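Local coordinates for protein formyltransferase PseJ (PDB 6EDK) that belongs to the formyl transferase family and has an alpha/beta fold, with a mixed beta sheet, helices packed around it and a ligand-binding pocket, at residues K36-R39 against D40-S44; T50-Q53 against D54-K58; Y76-P80 against D81-R85; P167-L171 against G172-G176; W202-V206 against Q207-G211. All coordinates share one frame; numbering follows the deposited sequence.

Interaction 1: residues K36-R39 against D40-S44. With SO4 (sulfate ion), chain C.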
# COMPACT_ATOMS: atom_id res chain seq x y z
N LYS A 36 -5.80 -13.87 7.06
CA LYS A 36 -5.92 -15.26 6.65
C LYS A 36 -6.34 -15.39 5.20
O LYS A 36 -5.84 -16.25 4.48
CB LYS A 36 -6.90 -16.00 7.55
CG LYS A 36 -6.97 -17.51 7.26
CD LYS A 36 -8.14 -18.19 8.00
CE LYS A 36 -8.41 -19.60 7.45
NZ LYS A 36 -7.15 -20.35 7.21
N TRP A 37 -7.27 -14.52 4.73
CA TRP A 37 -7.72 -14.67 3.36
C TRP A 37 -6.56 -14.52 2.39
O TRP A 37 -6.54 -15.14 1.32
CB TRP A 37 -8.85 -13.64 3.03
CG TRP A 37 -8.36 -12.19 3.00
CD1 TRP A 37 -8.42 -11.30 4.03
CD2 TRP A 37 -7.79 -11.52 1.92
NE1 TRP A 37 -7.85 -10.12 3.65
CE2 TRP A 37 -7.46 -10.23 2.35
CE3 TRP A 37 -7.45 -11.89 0.64
CZ2 TRP A 37 -6.79 -9.32 1.52
CZ3 TRP A 37 -6.82 -11.00 -0.19
CH2 TRP A 37 -6.48 -9.73 0.26
N LEU A 38 -5.62 -13.62 2.69
CA LEU A 38 -4.49 -13.41 1.80
C LEU A 38 -3.45 -14.53 1.90
O LEU A 38 -2.92 -15.00 0.88
CB LEU A 38 -3.86 -12.06 2.13
CG LEU A 38 -2.66 -11.62 1.28
CD1 LEU A 38 -2.92 -11.72 -0.16
CD2 LEU A 38 -2.30 -10.20 1.68
N ARG A 39 -3.17 -14.97 3.12
CA ARG A 39 -2.38 -16.18 3.28
C ARG A 39 -2.94 -17.32 2.46
O ARG A 39 -2.24 -17.91 1.63
CB ARG A 39 -2.30 -16.55 4.76
CG ARG A 39 -1.75 -17.94 5.03
CD ARG A 39 -1.83 -18.26 6.53
NE ARG A 39 -0.76 -17.59 7.28
CZ ARG A 39 0.50 -18.03 7.34
NH1 ARG A 39 0.87 -19.13 6.66
NH2 ARG A 39 1.40 -17.34 8.05
N ASP A 40 -4.25 -17.59 2.61
CA ASP A 40 -4.86 -18.70 1.87
C ASP A 40 -4.76 -18.50 0.38
O ASP A 40 -4.54 -19.45 -0.37
CB ASP A 40 -6.34 -18.86 2.25
CG ASP A 40 -6.53 -19.43 3.61
OD1 ASP A 40 -5.59 -20.04 4.15
OD2 ASP A 40 -7.64 -19.26 4.15
N PHE A 41 -5.02 -17.27 -0.11
CA PHE A 41 -4.94 -17.01 -1.55
C PHE A 41 -3.55 -17.33 -2.06
O PHE A 41 -3.37 -18.01 -3.08
CB PHE A 41 -5.30 -15.50 -1.85
CG PHE A 41 -5.04 -15.10 -3.28
CD1 PHE A 41 -5.97 -15.37 -4.27
CD2 PHE A 41 -3.91 -14.40 -3.63
CE1 PHE A 41 -5.75 -15.01 -5.61
CE2 PHE A 41 -3.68 -14.04 -4.95
CZ PHE A 41 -4.59 -14.33 -5.94
N LEU A 42 -2.55 -16.86 -1.35
CA LEU A 42 -1.18 -17.05 -1.81
C LEU A 42 -0.80 -18.55 -1.76
O LEU A 42 -0.14 -19.05 -2.66
CB LEU A 42 -0.23 -16.26 -0.91
CG LEU A 42 -0.30 -14.73 -1.07
CD1 LEU A 42 0.57 -14.06 -0.02
CD2 LEU A 42 0.13 -14.36 -2.44
N GLU A 43 -1.27 -19.24 -0.74
CA GLU A 43 -0.97 -20.67 -0.61
C GLU A 43 -1.69 -21.49 -1.65
O GLU A 43 -1.20 -22.56 -2.00
CB GLU A 43 -1.32 -21.15 0.78
CG GLU A 43 -0.33 -20.68 1.84
CD GLU A 43 -0.72 -21.09 3.26
OE1 GLU A 43 -1.87 -21.54 3.50
OE2 GLU A 43 0.13 -20.94 4.15
N SER A 44 -2.81 -21.01 -2.21
CA SER A 44 -3.44 -21.73 -3.31
C SER A 44 -2.60 -21.71 -4.57
O SER A 44 -3.00 -22.36 -5.54
CB SER A 44 -4.88 -21.16 -3.58
OG SER A 44 -4.87 -19.89 -4.20
S SO4 C . -8.91 -12.23 8.11
O1 SO4 C . -7.69 -12.66 8.83
O2 SO4 C . -10.05 -12.27 9.04
O3 SO4 C . -8.76 -10.86 7.61
O4 SO4 C . -9.21 -13.14 6.97
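Lys36 and Asp40, one helical turn apart, pair on the outer side of helix 36-43. The lysine chain runs extended as far as CE, and a turn about its last bond (chi4 43°) then brings the ammonium group to the carboxylate. Lys36 NZ lies 3.3 Å from Asp40 OD2 and only slightly farther from OD1, a weak salt bridge shared between both oxygens. Arg39 and Glu43 show how the same i to i+4 spacing can serve a different geometry. Their guanidinium and carboxylate planes stand 72° apart, and Arg39 NH1 meets Glu43 OE2 at 3.2 Å from above the carboxylate plane, while the oxygen itself sits near the guanidinium edge. NH1 also donates to Val49 O and NE pairs with Glu34, so several acceptors fix the rotation of the group and tie the helix to strand 48-52. Elsewhere on the helix the chemistry is apolar: Leu38 CD1 rests 4.1 Å from Leu42 CG and approaches the Phe41 ring obliquely. Leu38 and Leu42 continue onto Phe162 and Trp166 of helix 147-169. At the first turn a sulfate ion, probably from the crystallisation liquor, accepts hydrogen bonds from Lys36 N at O1 (2.9 Å) and from Trp37 N at O4 (3.3 Å), with sulfate O3 in the plane of the indole at its edge. Such an anion at the amino end would probably be favoured by the helix dipole. Salt bridges outward and leucines inward suit a helix that links strands 27-31 and 48-52 as the crossover of a beta-alpha-beta unit, the building block of Rossmann-like folds.

Interaction 2: residues T50-Q53 against D54-K58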
# COMPACT_ATOMS: atom_id res chain seq x y z
N THR A 50 4.72 -16.96 5.33
CA THR A 50 4.90 -16.57 6.72
C THR A 50 4.51 -15.12 6.84
O THR A 50 4.57 -14.39 5.86
CB THR A 50 6.37 -16.74 7.19
OG1 THR A 50 7.19 -15.81 6.50
CG2 THR A 50 6.86 -18.18 6.93
N GLN A 51 4.15 -14.70 8.05
CA GLN A 51 3.68 -13.35 8.32
C GLN A 51 4.47 -12.77 9.47
O GLN A 51 4.85 -13.48 10.40
CB GLN A 51 2.17 -13.32 8.66
CG GLN A 51 1.62 -11.95 9.15
CD GLN A 51 1.67 -11.73 10.69
OE1 GLN A 51 1.83 -12.68 11.46
NE2 GLN A 51 1.51 -10.44 11.13
N TYR A 52 4.64 -11.45 9.43
CA TYR A 52 5.36 -10.73 10.48
C TYR A 52 4.88 -9.30 10.54
O TYR A 52 4.69 -8.66 9.50
CB TYR A 52 6.86 -10.76 10.17
CG TYR A 52 7.74 -10.47 11.37
CD1 TYR A 52 7.76 -11.36 12.45
CD2 TYR A 52 8.55 -9.36 11.40
CE1 TYR A 52 8.56 -11.11 13.53
CE2 TYR A 52 9.36 -9.10 12.49
CZ TYR A 52 9.37 -9.99 13.56
OH TYR A 52 10.18 -9.77 14.67
N GLN A 53 4.74 -8.76 11.75
CA GLN A 53 4.31 -7.37 11.83
C GLN A 53 5.22 -6.44 12.61
O GLN A 53 4.90 -5.25 12.70
CB GLN A 53 2.89 -7.28 12.41
CG GLN A 53 2.62 -8.10 13.62
CD GLN A 53 1.25 -7.76 14.20
OE1 GLN A 53 0.31 -7.50 13.44
NE2 GLN A 53 1.14 -7.74 15.53
N ASP A 54 6.38 -6.90 13.09
CA ASP A 54 7.23 -6.05 13.92
C ASP A 54 8.43 -5.55 13.12
O ASP A 54 8.64 -5.92 11.96
CB ASP A 54 7.69 -6.83 15.17
CG ASP A 54 6.55 -7.15 16.14
OD1 ASP A 54 5.48 -6.50 16.11
OD2 ASP A 54 6.73 -8.07 16.96
N LYS A 55 9.27 -4.72 13.76
CA LYS A 55 10.48 -4.22 13.11
C LYS A 55 11.40 -5.35 12.69
O LYS A 55 11.43 -6.42 13.30
CB LYS A 55 11.26 -3.28 14.03
CG LYS A 55 10.50 -2.03 14.42
CD LYS A 55 11.24 -1.21 15.48
CE LYS A 55 10.29 -0.20 16.15
NZ LYS A 55 10.97 0.73 17.11
N LEU A 56 12.18 -5.09 11.64
CA LEU A 56 13.07 -6.07 11.05
C LEU A 56 14.47 -5.50 10.99
O LEU A 56 14.73 -4.55 10.24
CB LEU A 56 12.63 -6.44 9.64
CG LEU A 56 11.47 -7.39 9.51
CD1 LEU A 56 11.11 -7.35 8.04
CD2 LEU A 56 11.84 -8.76 9.94
N ASP A 57 15.38 -6.09 11.76
CA ASP A 57 16.80 -5.87 11.53
C ASP A 57 17.17 -6.65 10.30
O ASP A 57 16.57 -7.70 9.99
CB ASP A 57 17.60 -6.36 12.77
CG ASP A 57 19.10 -6.01 12.69
OD1 ASP A 57 19.84 -6.71 11.96
OD2 ASP A 57 19.52 -5.03 13.33
N LYS A 58 18.19 -6.17 9.58
CA LYS A 58 18.59 -6.87 8.36
C LYS A 58 19.12 -8.27 8.62
O LYS A 58 19.16 -9.09 7.68
CB LYS A 58 19.64 -6.06 7.60
CG LYS A 58 21.03 -6.02 8.19
CD LYS A 58 21.90 -5.02 7.40
CE LYS A 58 23.29 -4.81 7.99
NZ LYS A 58 23.72 -3.36 7.95
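The ring of Tyr52 fills the inside of the bend made by Asp54, Lys55 and Leu56, and its CE2 edge carries most of the contact. Tyr52 CE2 comes within 3.3 Å of Asp54 O and within 3.5 Å of Lys55 O, the latter lying in the ring plane at the edge. Asp54 N sits over one face. With CG anti to the backbone N (chi1 -161°), the tyrosine swings along the direction the chain is about to take, which puts the ring under these backbone groups. Leu56 closes the packed side by sliding past the ring in the opposite sense, its CD2 meeting Tyr52 CE2 obliquely at 3.6 Å. Both Tyr52 and Leu56 also touch Leu31, and Asp54 O receives a hydrogen bond from Tyr74 OH. The bend marks the end of strand 48-52, an outermost strand of the mixed sheet in this Rossmann-like alpha/beta fold, where the chain leaves the sheet for a long loop. No hydrogen bond spans the two segments; what joins them is packing round the aromatic ring. The other side is loose. Of the Asp54 side chain, CB comes nearest the tyrosine, 3.9 Å from Tyr52 OH, and the ring and carboxylate planes stand 70° apart. Asp54 OD1 lies 4.1 Å from Gln53 CG, the two exposed side chains meeting with amide and carboxylate planes 43° apart. Lys55 turns its side chain away from the strand, and its methylene groups lie against Tyr76 rather than Tyr52.

Interaction 3: residues Y76-P80 against D81-R85. With 1YA (N-{4-[{[(6S)-2-amino-4-oxo-3,4,5,6,7,8-hexahydropteridin-6-yl]methyl}(formyl)amino]benzoyl}-L-glutamic acid), chain D.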
# COMPACT_ATOMS: atom_id res chain seq x y z
N TYR A 76 6.37 -0.18 9.65
CA TYR A 76 7.72 0.34 9.78
C TYR A 76 8.40 0.53 8.44
O TYR A 76 8.09 -0.13 7.42
CB TYR A 76 8.57 -0.61 10.67
CG TYR A 76 7.88 -0.91 11.98
CD1 TYR A 76 7.92 0.00 13.04
CD2 TYR A 76 7.13 -2.09 12.16
CE1 TYR A 76 7.27 -0.26 14.23
CE2 TYR A 76 6.48 -2.35 13.36
CZ TYR A 76 6.56 -1.43 14.40
OH TYR A 76 5.92 -1.67 15.58
N ILE A 77 9.36 1.45 8.45
CA ILE A 77 10.25 1.65 7.32
C ILE A 77 11.17 0.44 7.21
O ILE A 77 11.74 -0.01 8.21
CB ILE A 77 11.04 2.96 7.51
CG1 ILE A 77 10.03 4.09 7.71
CG2 ILE A 77 11.95 3.21 6.32
CD1 ILE A 77 10.61 5.37 8.27
N ILE A 78 11.27 -0.11 6.02
CA ILE A 78 12.11 -1.27 5.76
C ILE A 78 13.53 -0.79 5.47
O ILE A 78 13.76 0.05 4.58
CB ILE A 78 11.56 -2.11 4.60
CG1 ILE A 78 10.20 -2.71 5.01
CG2 ILE A 78 12.50 -3.25 4.24
CD1 ILE A 78 9.44 -3.27 3.83
N HIS A 79 14.49 -1.36 6.20
CA HIS A 79 15.87 -0.89 6.16
C HIS A 79 16.46 -1.01 4.76
O HIS A 79 16.18 -1.97 4.04
CB HIS A 79 16.69 -1.72 7.15
CG HIS A 79 18.07 -1.20 7.37
ND1 HIS A 79 19.11 -1.43 6.48
CD2 HIS A 79 18.59 -0.45 8.37
CE1 HIS A 79 20.20 -0.86 6.93
NE2 HIS A 79 19.91 -0.25 8.07
N PRO A 80 17.31 -0.05 4.33
CA PRO A 80 17.79 -0.05 2.93
C PRO A 80 18.58 -1.27 2.52
O PRO A 80 18.57 -1.68 1.34
CB PRO A 80 18.66 1.22 2.86
CG PRO A 80 18.22 2.06 4.00
CD PRO A 80 17.74 1.14 5.08
N ASP A 81 19.26 -1.91 3.48
CA ASP A 81 19.98 -3.14 3.14
C ASP A 81 18.99 -4.25 2.83
O ASP A 81 19.22 -5.08 1.92
CB ASP A 81 20.92 -3.51 4.29
CG ASP A 81 22.06 -2.49 4.46
OD1 ASP A 81 22.38 -1.76 3.50
OD2 ASP A 81 22.63 -2.42 5.56
N ILE A 82 17.86 -4.28 3.54
CA ILE A 82 16.81 -5.23 3.17
C ILE A 82 16.25 -4.91 1.79
O ILE A 82 16.06 -5.81 0.93
CB ILE A 82 15.72 -5.21 4.25
CG1 ILE A 82 16.27 -5.63 5.63
CG2 ILE A 82 14.61 -6.18 3.93
CD1 ILE A 82 15.21 -5.52 6.75
N VAL A 83 16.01 -3.61 1.54
CA VAL A 83 15.53 -3.15 0.23
C VAL A 83 16.45 -3.61 -0.87
O VAL A 83 16.00 -4.19 -1.88
CB VAL A 83 15.37 -1.62 0.24
CG1 VAL A 83 15.15 -1.09 -1.17
CG2 VAL A 83 14.25 -1.22 1.16
N GLU A 84 17.78 -3.41 -0.69
CA GLU A 84 18.71 -3.81 -1.74
C GLU A 84 18.72 -5.32 -1.90
O GLU A 84 18.70 -5.83 -3.02
CB GLU A 84 20.12 -3.30 -1.45
CG GLU A 84 21.09 -3.48 -2.62
CD GLU A 84 20.73 -2.59 -3.82
OE1 GLU A 84 20.03 -1.57 -3.63
OE2 GLU A 84 21.14 -2.91 -4.96
N ARG A 85 18.73 -6.06 -0.78
CA ARG A 85 18.75 -7.51 -0.89
C ARG A 85 17.54 -8.03 -1.63
O ARG A 85 17.62 -9.04 -2.33
CB ARG A 85 18.79 -8.11 0.52
CG ARG A 85 18.62 -9.62 0.57
CD ARG A 85 18.85 -10.11 2.03
NE ARG A 85 18.48 -11.51 2.17
CZ ARG A 85 18.28 -12.12 3.35
NH1 ARG A 85 18.39 -11.44 4.48
NH2 ARG A 85 17.95 -13.39 3.39
N1 1YA D . 9.61 0.81 3.81
C2 1YA D . 10.37 1.35 2.67
NA2 1YA D . 11.82 1.44 2.73
N3 1YA D . 9.72 1.79 1.38
C4 1YA D . 8.26 1.76 1.23
O4 1YA D . 7.79 2.14 0.18
C4A 1YA D . 7.49 1.22 2.40
N5 1YA D . 6.13 1.10 2.28
C6 1YA D . 5.39 1.01 3.64
C7 1YA D . 5.94 0.16 4.55
N8 1YA D . 7.50 0.23 4.74
C8A 1YA D . 8.17 0.71 3.69
C9 1YA D . 5.37 2.47 4.17
N10 1YA D . 4.59 2.62 5.41
C11 1YA D . 6.12 5.14 8.45
C12 1YA D . 5.90 3.81 8.74
C13 1YA D . 5.41 2.97 7.75
C14 1YA D . 5.14 3.48 6.49
C15 1YA D . 5.35 4.82 6.21
C16 1YA D . 5.85 5.66 7.20
C17 1YA D . 6.65 6.12 9.53
N 1YA D . 5.90 7.41 9.59
CA 1YA D . 6.21 8.50 10.54
CB 1YA D . 7.58 9.14 10.20
CG 1YA D . 8.01 8.87 8.75
CD 1YA D . 9.15 9.80 8.29
OE1 1YA D . 9.48 9.86 7.07
OE2 1YA D . 9.75 10.52 9.14
CT 1YA D . 5.06 9.54 10.50
O2 1YA D . 4.09 9.43 9.69
O1 1YA D . 5.08 10.53 11.27
C18 1YA D . 3.27 2.03 5.60
O5 1YA D . 2.79 1.35 4.76
O 1YA D . 7.54 5.84 10.24
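A helix N-cap directly after a ligand-binding piece of loop brings His79 against Asp81, at the point where the loop after strand 68-71 becomes helix 80-85. His79 is the cap: its CG is anti to the backbone N (chi1 -171°), which carries the imidazole alongside the first turn, and His79 ND1 accepts from Asp81 N at 3.0 Å. The donor lies 20° out of the ring plane. The two side chains run side by side in the same direction, with ring and carboxylate planes 55° apart, and Asp81 OD2 comes to 3.2 Å from His79 CE1. That carboxylate has its main partner elsewhere, in a salt bridge with Lys58. His79 O serves the helix as well, accepting from Val83 N in the carbonyl plane. On the buried side Ile78 crosses Ile82 at about a right angle, the two CG2 methyls 3.6 Å apart. The backbone just before the cap reads the pteridine edge of 1YA: Tyr76 O accepts from N8, Ile78 N donates to N1, and Ile78 O accepts from NA2. 1YA is also hydrogen-bonded to Leu188 N, Asp129 N and Asp125 O. The first turn of the helix adjoins the pocket, and Val83 CG2 reaches to 3.9 Å from NA2 of 1YA while resting 3.7 Å from Ile78 O.

Interaction 4: residues P167-L171 against G172-G176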
# COMPACT_ATOMS: atom_id res chain seq x y z
N PRO A 167 -1.01 -13.40 -10.34
CA PRO A 167 -0.50 -14.46 -11.26
C PRO A 167 0.61 -13.99 -12.18
O PRO A 167 1.48 -14.79 -12.53
CB PRO A 167 -1.74 -14.89 -12.05
CG PRO A 167 -2.91 -14.61 -11.12
CD PRO A 167 -2.50 -13.31 -10.40
N LEU A 168 0.59 -12.73 -12.61
CA LEU A 168 1.67 -12.17 -13.39
C LEU A 168 2.83 -11.73 -12.51
O LEU A 168 3.98 -12.02 -12.83
CB LEU A 168 1.16 -10.98 -14.23
CG LEU A 168 0.11 -11.35 -15.30
CD1 LEU A 168 -0.53 -10.12 -15.89
CD2 LEU A 168 0.72 -12.19 -16.43
N ILE A 169 2.55 -10.97 -11.43
CA ILE A 169 3.63 -10.48 -10.58
C ILE A 169 4.45 -11.65 -10.04
O ILE A 169 5.67 -11.57 -9.90
CB ILE A 169 3.07 -9.65 -9.41
CG1 ILE A 169 2.32 -8.46 -9.96
CG2 ILE A 169 4.21 -9.23 -8.47
CD1 ILE A 169 1.52 -7.69 -8.87
N ARG A 170 3.77 -12.74 -9.71
CA ARG A 170 4.41 -13.91 -9.13
C ARG A 170 5.55 -14.43 -10.01
O ARG A 170 6.48 -15.06 -9.50
CB ARG A 170 3.35 -14.99 -8.97
CG ARG A 170 3.76 -16.12 -8.16
CD ARG A 170 2.55 -16.97 -7.95
NE ARG A 170 2.98 -18.30 -7.55
CZ ARG A 170 3.21 -19.29 -8.41
NH1 ARG A 170 3.02 -19.09 -9.72
NH2 ARG A 170 3.61 -20.47 -7.95
N LEU A 171 5.47 -14.19 -11.31
CA LEU A 171 6.43 -14.71 -12.28
C LEU A 171 7.33 -13.62 -12.87
O LEU A 171 7.90 -13.82 -13.94
CB LEU A 171 5.68 -15.44 -13.38
CG LEU A 171 4.79 -16.56 -12.84
CD1 LEU A 171 4.01 -17.21 -13.95
CD2 LEU A 171 5.66 -17.59 -12.12
N GLY A 172 7.46 -12.48 -12.19
CA GLY A 172 8.34 -11.42 -12.66
C GLY A 172 7.93 -10.73 -13.95
O GLY A 172 8.78 -10.15 -14.63
N LYS A 173 6.63 -10.74 -14.28
CA LYS A 173 6.21 -10.28 -15.60
C LYS A 173 5.84 -8.80 -15.70
O LYS A 173 5.55 -8.35 -16.82
CB LYS A 173 5.03 -11.13 -16.08
CG LYS A 173 5.45 -12.55 -16.40
CD LYS A 173 4.33 -13.31 -17.08
CE LYS A 173 4.63 -14.80 -17.14
NZ LYS A 173 3.42 -15.56 -17.63
N ILE A 174 5.87 -8.03 -14.61
CA ILE A 174 5.67 -6.57 -14.67
C ILE A 174 6.83 -5.93 -13.94
O ILE A 174 6.84 -5.87 -12.71
CB ILE A 174 4.33 -6.14 -14.07
CG1 ILE A 174 3.21 -7.05 -14.59
CG2 ILE A 174 3.97 -4.65 -14.40
CD1 ILE A 174 1.83 -6.80 -13.95
N ARG A 175 7.82 -5.44 -14.69
CA ARG A 175 9.04 -4.88 -14.11
C ARG A 175 8.83 -3.50 -13.49
O ARG A 175 9.71 -3.02 -12.75
CB ARG A 175 10.14 -4.81 -15.18
CG ARG A 175 11.48 -4.19 -14.74
CD ARG A 175 12.50 -4.14 -15.91
NE ARG A 175 12.76 -5.48 -16.45
CZ ARG A 175 12.59 -5.84 -17.73
NH1 ARG A 175 12.17 -4.97 -18.64
NH2 ARG A 175 12.86 -7.09 -18.09
N GLY A 176 7.71 -2.86 -13.76
CA GLY A 176 7.44 -1.57 -13.15
C GLY A 176 8.04 -0.41 -13.92
O GLY A 176 8.93 -0.58 -14.76
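Leu168 lays its CD2 methyl on the aliphatic chain of Lys173, 3.8 Å from CD, the two side chains crossing at about a right angle. Leu171 flanks the same lysine differently: it lies side by side with it and points the same way, its CB and CD1 each 4.0 Å from Lys173 CE. Because Lys173 is extended beyond CG, its methylenes touch both leucines, and NZ ends beside the CD1 methyl of Leu171. Ile174 then brings its CD1 back toward the helix, meeting Leu168 CB at 4.2 Å and Ile169 CG1 at 4.3 Å. Ile169 and Ile174 both also rest on Ile134, which brings the returning chain against strand 133-138, an outermost strand of the main sheet. Arg170 points away from the following segment, and its NE forms a salt bridge with Asp47. The backbone organises the reversal. Gly172 N donates to Ile169 O at 3.0 Å, closing a type I turn, with the donor 61° out of the carbonyl plane. Lys173 N reaches farther back, to Leu168 O at 3.3 Å. Leu168 O also accepts from Leu171 N, the two donors coming from opposite faces of its plane, which leaves this last-turn carbonyl gripped twice. Gly172, with phi of 67°, makes the change of direction with a backbone conformation that glycine favours. The paired 6-to-1 and 5-to-2 bonds, the positive phi and the apolar contact across them are the marks of a Schellman motif, here terminating helix 147-169.

Interaction 5: residues W202-V206 against Q207-G211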
# COMPACT_ATOMS: atom_id res chain seq x y z
N TRP A 202 -14.87 8.66 11.41
CA TRP A 202 -14.90 7.91 10.16
C TRP A 202 -16.16 8.22 9.36
O TRP A 202 -16.14 8.15 8.14
CB TRP A 202 -14.86 6.42 10.49
CG TRP A 202 -13.51 5.88 10.72
CD1 TRP A 202 -12.95 5.48 11.92
CD2 TRP A 202 -12.51 5.61 9.71
NE1 TRP A 202 -11.68 5.02 11.72
CE2 TRP A 202 -11.38 5.07 10.37
CE3 TRP A 202 -12.46 5.81 8.33
CZ2 TRP A 202 -10.22 4.71 9.68
CZ3 TRP A 202 -11.29 5.47 7.65
CH2 TRP A 202 -10.19 4.92 8.33
N ASP A 203 -17.24 8.61 10.03
CA ASP A 203 -18.49 8.85 9.34
C ASP A 203 -18.69 10.32 8.96
O ASP A 203 -19.82 10.71 8.62
CB ASP A 203 -19.67 8.31 10.16
CG ASP A 203 -19.54 6.80 10.45
OD1 ASP A 203 -19.26 5.97 9.52
OD2 ASP A 203 -19.72 6.43 11.62
N THR A 204 -17.61 11.11 8.94
CA THR A 204 -17.67 12.45 8.38
C THR A 204 -17.91 12.39 6.86
O THR A 204 -17.17 11.70 6.15
CB THR A 204 -16.39 13.20 8.65
OG1 THR A 204 -16.13 13.19 10.08
CG2 THR A 204 -16.50 14.61 8.13
N PRO A 205 -18.93 13.07 6.36
CA PRO A 205 -19.09 13.20 4.90
C PRO A 205 -17.86 13.83 4.29
O PRO A 205 -17.27 14.76 4.85
CB PRO A 205 -20.33 14.08 4.76
CG PRO A 205 -21.06 13.90 6.07
CD PRO A 205 -20.05 13.72 7.10
N VAL A 206 -17.43 13.29 3.14
CA VAL A 206 -16.21 13.82 2.53
C VAL A 206 -16.47 15.20 1.92
O VAL A 206 -15.55 16.01 1.80
CB VAL A 206 -15.62 12.83 1.47
CG1 VAL A 206 -15.23 11.49 2.15
CG2 VAL A 206 -16.54 12.58 0.37
N GLN A 207 -17.72 15.48 1.53
CA GLN A 207 -18.05 16.78 0.93
C GLN A 207 -17.56 17.92 1.83
O GLN A 207 -17.02 18.91 1.33
CB GLN A 207 -19.57 16.86 0.70
CG GLN A 207 -20.03 17.77 -0.44
CD GLN A 207 -19.33 17.47 -1.78
OE1 GLN A 207 -19.36 16.34 -2.30
NE2 GLN A 207 -18.68 18.50 -2.33
N LYS A 208 -17.65 17.75 3.15
CA LYS A 208 -17.18 18.75 4.11
C LYS A 208 -15.68 18.97 4.08
O LYS A 208 -15.20 19.98 4.62
CB LYS A 208 -17.56 18.32 5.54
CG LYS A 208 -19.04 18.14 5.75
CD LYS A 208 -19.38 17.89 7.22
CE LYS A 208 -20.90 17.86 7.40
NZ LYS A 208 -21.33 17.23 8.69
N LEU A 209 -14.92 18.05 3.45
CA LEU A 209 -13.48 18.03 3.55
C LEU A 209 -12.80 18.52 2.28
O LEU A 209 -11.62 18.88 2.32
CB LEU A 209 -13.01 16.61 3.86
CG LEU A 209 -13.70 15.93 5.02
CD1 LEU A 209 -13.07 14.55 5.35
CD2 LEU A 209 -13.62 16.81 6.25
N ILE A 210 -13.52 18.53 1.16
CA ILE A 210 -12.87 18.68 -0.14
C ILE A 210 -12.26 20.06 -0.22
O ILE A 210 -12.96 21.07 -0.04
CB ILE A 210 -13.84 18.44 -1.28
CG1 ILE A 210 -14.22 16.96 -1.33
CG2 ILE A 210 -13.22 18.92 -2.61
CD1 ILE A 210 -15.35 16.67 -2.20
N GLY A 211 -10.95 20.11 -0.48
CA GLY A 211 -10.21 21.32 -0.68
C GLY A 211 -9.83 22.07 0.57
O GLY A 211 -9.23 23.14 0.47
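Gln207 opens the segment against Val206, which places CG2 between its own backbone N and carbonyl carbon; this leaves the methyl, Val206 CG2, 3.3 Å from Gln207 N. Lys208 comes next. Lys208 N gives a weak hydrogen bond to Pro205 O at 3.5 Å, and the extended lysine chain runs beside the proline ring in the same direction, carrying Lys208 NZ to 4.1 Å from Pro205 CD. Leu209 contributes the shorter link: Leu209 N donates to Val206 O at 2.7 Å, from well above the carbonyl plane (52° out of it). A bond from the fourth residue back to the first closes a beta turn over Val206-Leu209, a compact reversal in the chain after strand 185-186, near the carboxyl terminus. The turn swings the Leu209 side chain back over the segment 202-206, where the Leu209 and Thr204 side chains cross at about a right angle, Leu209 CD2 lying 4.1 Å from Thr204 CG2. Thr204 OG1 faces other partners, bonded to Gly201 O and Asp200 N, while the methyl is left for the leucine. Leu209 and Val206 both continue onto Leu147 of helix 147-169, and Leu209 also touches Leu108 of helix 106-112. At Ile210 the side chain bends back, its CG1 3.5 Å from Val206 O, and packs on Phe111 and Tyr141. Gly211, with positive phi (79°), is hydrogen-bonded through its backbone to Phe111.

Interactions 1, 2 and 3 follow one another through the Rossmann-like part of the chain. Interaction 1 is partly buried and relies on salt bridges along a helix; interaction 2, on the surface, relies on aromatic packing with no hydrogen bond between its segments; interaction 3 combines a cap with ligand-binding backbone. Interactions 1 and 2 touch where Arg39 packs on Thr50 and Gln51. Interactions 2 and 3 are joined by a salt bridge, Lys58 NZ to Asp81 OD2 (2.8 Å). Interaction 4 is another surface contact, at the carboxyl end of helix 147-169, whose later part interaction 1 meets and whose start interaction 5 meets. Partly buried interaction 5 lies apart, about 37 Å from interaction 4 between centres.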